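Local coordinates for protein transcriptional regulator I2 (Pseudomonas fluorescens A506, PDB 4MO7) that acts as a superantigen associated with Crohn's disease and, as a TetR-family protein, probably also binds DNA as a transcriptional regulator, at residues 74-85 and 124-135. Numbering follows the deposited sequence. Where two conformers were deposited one is given.
Sequences DEILRAVMEETI and AMAVLVYEWRSL
M81, L77 and V80 of the long helix 73-97, which in the TetR fold runs from the DNA-binding helix-turn-helix region into the C-terminal domain, pack against the short helix 122-130 and the turn after it. The two axes approach to 8.6 Å and cross steeply, at -119°. M81 sits where the backbones come closest. Its unbranched chain, extended beyond CG (chi2 -168°, chi3 -172°), threads between L128 and the turn. SD lies 3.7 Å from L135 CD2. It also makes an oblique Met-aromatic contact with W132, 3.9 Å from CE3. CE rests 3.7 Å from the carbonyl O of E131, where the chain leaves helical geometry. Toward the start of 74-85, L77 splits its two methyls between the helix and the turn, CD1 meeting V127 CG1 at 3.5 Å and CD2 lying against S134 CB. L135 returns the grip by laying CD1 on the helix backbone, 3.5 Å from D74 O. Small A124 lets V80 CG1 come within 3.7 Å of its CB, and I85 crosses L128 at about a right angle, CD1 to CD1. Polar groups work around this apolar seam: S134 OG bonds E131 OE1, the other carboxylate oxygen of E131, OE2, accepts the backbone N-H of F47, and D74 OD2 bonds S136 OG. On the flank, R78 NE reaches E82 OE1 (2.7 Å) in the guanidinium plane. Because apolar contacts join the segments while the polar groups bond within their own segment or to neighbouring loop residues, cohesion here probably depends on shape complementarity and burial.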
loop_
_atom_site.group_PDB
_atom_site.type_symbol
_atom_site.label_atom_id
_atom_site.label_comp_id
_atom_site.label_asym_id
_atom_site.label_seq_id
_atom_site.Cartn_x
_atom_site.Cartn_y
_atom_site.Cartn_z
ATOM N N ASP A 74 -19.420 8.545 18.974
ATOM C CA ASP A 74 -18.933 8.729 17.593
ATOM C C ASP A 74 -18.223 10.048 17.449
ATOM O O ASP A 74 -17.223 10.176 16.750
ATOM C CB ASP A 74 -20.111 8.794 16.625
ATOM C CG ASP A 74 -19.669 8.960 15.204
ATOM O OD1 ASP A 74 -19.102 7.981 14.706
ATOM O OD2 ASP A 74 -19.936 10.028 14.570
ATOM N N GLU A 75 -18.765 11.084 18.089
ATOM C CA GLU A 75 -18.095 12.385 18.008
ATOM C C GLU A 75 -16.752 12.436 18.771
ATOM O O GLU A 75 -15.866 13.178 18.357
ATOM C CB GLU A 75 -18.991 13.543 18.449
ATOM C CG GLU A 75 -18.417 14.913 18.132
ATOM C CD GLU A 75 -19.397 16.028 18.403
ATOM O OE1 GLU A 75 -19.811 16.695 17.439
ATOM O OE2 GLU A 75 -19.748 16.232 19.579
ATOM N N ILE A 76 -16.607 11.699 19.870
ATOM C CA ILE A 76 -15.313 11.593 20.551
ATOM C C ILE A 76 -14.294 10.988 19.583
ATOM O O ILE A 76 -13.150 11.467 19.510
ATOM C CB ILE A 76 -15.373 10.713 21.802
ATOM C CG1 ILE A 76 -16.379 11.323 22.786
ATOM C CG2 ILE A 76 -14.020 10.688 22.509
ATOM C CD1 ILE A 76 -16.619 10.465 24.002
ATOM N N LEU A 77 -14.708 9.967 18.818
ATOM C CA LEU A 77 -13.790 9.289 17.881
ATOM C C LEU A 77 -13.387 10.239 16.787
ATOM O O LEU A 77 -12.192 10.347 16.460
ATOM C CB LEU A 77 -14.425 8.036 17.275
ATOM C CG LEU A 77 -13.595 7.191 16.293
ATOM C CD1 LEU A 77 -12.351 6.656 16.929
ATOM C CD2 LEU A 77 -14.500 6.059 15.698
ATOM N N ARG A 78 -14.361 10.962 16.230
ATOM C CA ARG A 78 -14.070 12.016 15.244
ATOM C C ARG A 78 -13.035 12.996 15.777
ATOM O O ARG A 78 -12.094 13.353 15.068
ATOM C CB ARG A 78 -15.351 12.804 14.938
ATOM C CG ARG A 78 -15.098 13.990 13.986
ATOM C CD ARG A 78 -16.338 14.880 14.006
ATOM N NE ARG A 78 -15.956 16.253 13.724
ATOM C CZ ARG A 78 -16.787 17.285 13.802
ATOM N NH1 ARG A 78 -18.051 17.076 14.152
ATOM N NH2 ARG A 78 -16.356 18.518 13.528
ATOM N N ALA A 79 -13.194 13.440 17.026
ATOM C CA ALA A 79 -12.297 14.479 17.563
ATOM C C ALA A 79 -10.918 13.910 17.813
ATOM O O ALA A 79 -9.932 14.623 17.607
ATOM C CB ALA A 79 -12.860 15.076 18.867
ATOM N N VAL A 80 -10.812 12.662 18.237
ATOM C CA VAL A 80 -9.467 12.031 18.398
ATOM C C VAL A 80 -8.775 12.055 17.048
ATOM O O VAL A 80 -7.596 12.417 16.924
ATOM C CB VAL A 80 -9.607 10.594 18.898
ATOM C CG1 VAL A 80 -8.324 9.789 18.780
ATOM C CG2 VAL A 80 -10.106 10.625 20.353
ATOM N N MET A 81 -9.502 11.688 16.001
ATOM C CA MET A 81 -8.874 11.641 14.687
ATOM C C MET A 81 -8.562 13.045 14.172
ATOM O O MET A 81 -7.509 13.280 13.565
ATOM C CB MET A 81 -9.760 10.886 13.718
ATOM C CG MET A 81 -9.969 9.417 14.127
ATOM S SD MET A 81 -10.731 8.613 12.698
ATOM C CE MET A 81 -11.135 7.011 13.353
ATOM N N GLU A 82 -9.457 13.989 14.407
ATOM C CA GLU A 82 -9.190 15.364 13.980
ATOM C C GLU A 82 -7.957 15.924 14.682
ATOM O O GLU A 82 -7.097 16.580 14.065
ATOM C CB GLU A 82 -10.402 16.255 14.256
ATOM C CG GLU A 82 -11.568 16.059 13.285
ATOM C CD GLU A 82 -12.710 17.019 13.632
ATOM O OE1 GLU A 82 -13.578 17.256 12.783
ATOM O OE2 GLU A 82 -12.738 17.534 14.768
ATOM N N GLU A 83 -7.869 15.692 15.989
ATOM C CA GLU A 83 -6.696 16.180 16.740
ATOM C C GLU A 83 -5.402 15.658 16.172
ATOM O O GLU A 83 -4.420 16.403 16.092
ATOM C CB GLU A 83 -6.721 15.700 18.199
ATOM C CG GLU A 83 -7.604 16.476 19.115
ATOM C CD GLU A 83 -7.272 17.944 19.095
ATOM O OE1 GLU A 83 -6.180 18.324 19.589
ATOM O OE2 GLU A 83 -8.100 18.711 18.560
ATOM N N THR A 84 -5.366 14.377 15.819
ATOM C CA THR A 84 -4.135 13.791 15.274
ATOM C C THR A 84 -3.738 14.422 13.974
ATOM O O THR A 84 -2.543 14.670 13.735
ATOM C CB THR A 84 -4.279 12.274 15.003
ATOM O OG1 THR A 84 -4.822 11.652 16.164
ATOM C CG2 THR A 84 -2.906 11.643 14.670
ATOM N N ILE A 85 -4.715 14.650 13.098
ATOM C CA ILE A 85 -4.389 15.260 11.844
ATOM C C ILE A 85 -4.003 16.720 11.991
ATOM O O ILE A 85 -3.070 17.174 11.302
ATOM C CB ILE A 85 -5.508 15.116 10.809
ATOM C CG1 ILE A 85 -5.725 13.631 10.468
ATOM C CG2 ILE A 85 -5.082 15.769 9.485
ATOM C CD1 ILE A 85 -6.914 13.437 9.537
ATOM N N ALA A 124 -3.328 8.135 18.878
ATOM C CA ALA A 124 -4.478 8.711 18.187
ATOM C C ALA A 124 -4.388 8.503 16.651
ATOM O O ALA A 124 -5.409 8.473 15.947
ATOM C CB ALA A 124 -4.639 10.143 18.554
ATOM N N MET A 125 -3.167 8.316 16.153
ATOM C CA MET A 125 -2.950 7.982 14.746
ATOM C C MET A 125 -3.265 6.531 14.487
ATOM O O MET A 125 -3.791 6.158 13.426
ATOM C CB MET A 125 -1.494 8.189 14.387
ATOM C CG MET A 125 -1.126 7.643 13.015
ATOM S SD MET A 125 -0.678 9.027 11.972
ATOM C CE MET A 125 -2.297 9.672 11.543
ATOM N N ALA A 126 -2.901 5.686 15.443
ATOM C CA ALA A 126 -3.220 4.279 15.320
ATOM C C ALA A 126 -4.725 4.103 15.371
ATOM O O ALA A 126 -5.267 3.166 14.779
ATOM C CB ALA A 126 -2.539 3.472 16.450
ATOM N N VAL A 127 -5.396 5.009 16.085
ATOM C CA VAL A 127 -6.843 4.951 16.170
ATOM C C VAL A 127 -7.419 5.297 14.791
ATOM O O VAL A 127 -8.344 4.652 14.311
ATOM C CB VAL A 127 -7.400 5.871 17.296
ATOM C CG1 VAL A 127 -8.888 6.066 17.134
ATOM C CG2 VAL A 127 -7.091 5.308 18.691
ATOM N N LEU A 128 -6.833 6.298 14.141
ATOM C CA LEU A 128 -7.317 6.774 12.838
ATOM C C LEU A 128 -7.281 5.644 11.823
ATOM O O LEU A 128 -8.201 5.452 11.031
ATOM C CB LEU A 128 -6.500 8.000 12.362
ATOM C CG LEU A 128 -7.001 8.606 11.040
ATOM C CD1 LEU A 128 -6.736 10.088 11.004
ATOM C CD2 LEU A 128 -6.363 7.947 9.803
ATOM N N VAL A 129 -6.221 4.863 11.872
ATOM C CA VAL A 129 -6.015 3.822 10.883
ATOM C C VAL A 129 -6.922 2.631 11.139
ATOM O O VAL A 129 -7.606 2.149 10.230
ATOM C CB VAL A 129 -4.519 3.409 10.853
ATOM C CG1 VAL A 129 -4.325 2.220 9.938
ATOM C CG2 VAL A 129 -3.608 4.643 10.429
ATOM N N TYR A 130 -6.986 2.161 12.383
ATOM C CA TYR A 130 -7.783 0.969 12.634
ATOM C C TYR A 130 -9.230 1.146 12.982
ATOM O O TYR A 130 -9.985 0.171 12.854
ATOM C CB TYR A 130 -7.106 0.070 13.681
ATOM C CG TYR A 130 -5.794 -0.450 13.173
ATOM C CD1 TYR A 130 -5.740 -1.272 12.053
ATOM C CD2 TYR A 130 -4.598 -0.093 13.786
ATOM C CE1 TYR A 130 -4.534 -1.737 11.568
ATOM C CE2 TYR A 130 -3.387 -0.567 13.310
ATOM C CZ TYR A 130 -3.361 -1.380 12.202
ATOM O OH TYR A 130 -2.151 -1.840 11.737
ATOM N N GLU A 131 -9.630 2.360 13.401
ATOM C CA GLU A 131 -11.016 2.571 13.820
ATOM C C GLU A 131 -11.786 3.398 12.807
ATOM O O GLU A 131 -12.934 3.804 13.042
ATOM C CB GLU A 131 -11.103 3.235 15.199
ATOM C CG GLU A 131 -10.494 2.441 16.342
ATOM C CD GLU A 131 -11.258 1.164 16.633
ATOM O OE1 GLU A 131 -12.367 0.933 16.071
ATOM O OE2 GLU A 131 -10.739 0.363 17.408
ATOM N N TRP A 132 -11.179 3.571 11.647
ATOM C CA TRP A 132 -11.789 4.348 10.581
ATOM C C TRP A 132 -13.235 3.910 10.286
ATOM O O TRP A 132 -14.161 4.742 10.177
ATOM C CB TRP A 132 -10.908 4.238 9.326
ATOM C CG TRP A 132 -11.431 5.097 8.226
ATOM C CD1 TRP A 132 -12.082 4.690 7.097
ATOM C CD2 TRP A 132 -11.384 6.522 8.177
ATOM N NE1 TRP A 132 -12.427 5.779 6.342
ATOM C CE2 TRP A 132 -12.041 6.921 7.001
ATOM C CE3 TRP A 132 -10.843 7.495 9.014
ATOM C CZ2 TRP A 132 -12.142 8.259 6.610
ATOM C CZ3 TRP A 132 -10.985 8.838 8.648
ATOM C CH2 TRP A 132 -11.629 9.197 7.449
ATOM N N ARG A 133 -13.438 2.598 10.215
ATOM C CA ARG A 133 -14.740 2.066 9.850
ATOM C C ARG A 133 -15.760 2.223 10.975
ATOM O O ARG A 133 -16.949 2.067 10.731
ATOM C CB ARG A 133 -14.613 0.592 9.415
ATOM C CG ARG A 133 -13.914 0.386 8.053
ATOM C CD ARG A 133 -13.846 -1.096 7.668
ATOM N NE ARG A 133 -15.169 -1.709 7.525
ATOM C CZ ARG A 133 -15.396 -3.022 7.517
ATOM N NH1 ARG A 133 -14.394 -3.885 7.653
ATOM N NH2 ARG A 133 -16.634 -3.476 7.380
ATOM N N SER A 134 -15.309 2.524 12.202
ATOM C CA SER A 134 -16.254 2.833 13.300
ATOM C C SER A 134 -16.867 4.244 13.265
ATOM O O SER A 134 -17.830 4.538 13.968
ATOM C CB SER A 134 -15.558 2.600 14.661
ATOM O OG SER A 134 -15.173 1.251 14.839
ATOM N N LEU A 135 -16.311 5.132 12.441
ATOM C CA LEU A 135 -16.706 6.528 12.434
ATOM C C LEU A 135 -17.858 6.743 11.486
ATOM O O LEU A 135 -17.899 6.129 10.402
ATOM C CB LEU A 135 -15.497 7.386 11.991
ATOM C CG LEU A 135 -15.507 8.885 12.262
ATOM C CD1 LEU A 135 -15.759 9.186 13.734
ATOM C CD2 LEU A 135 -14.214 9.473 11.879
#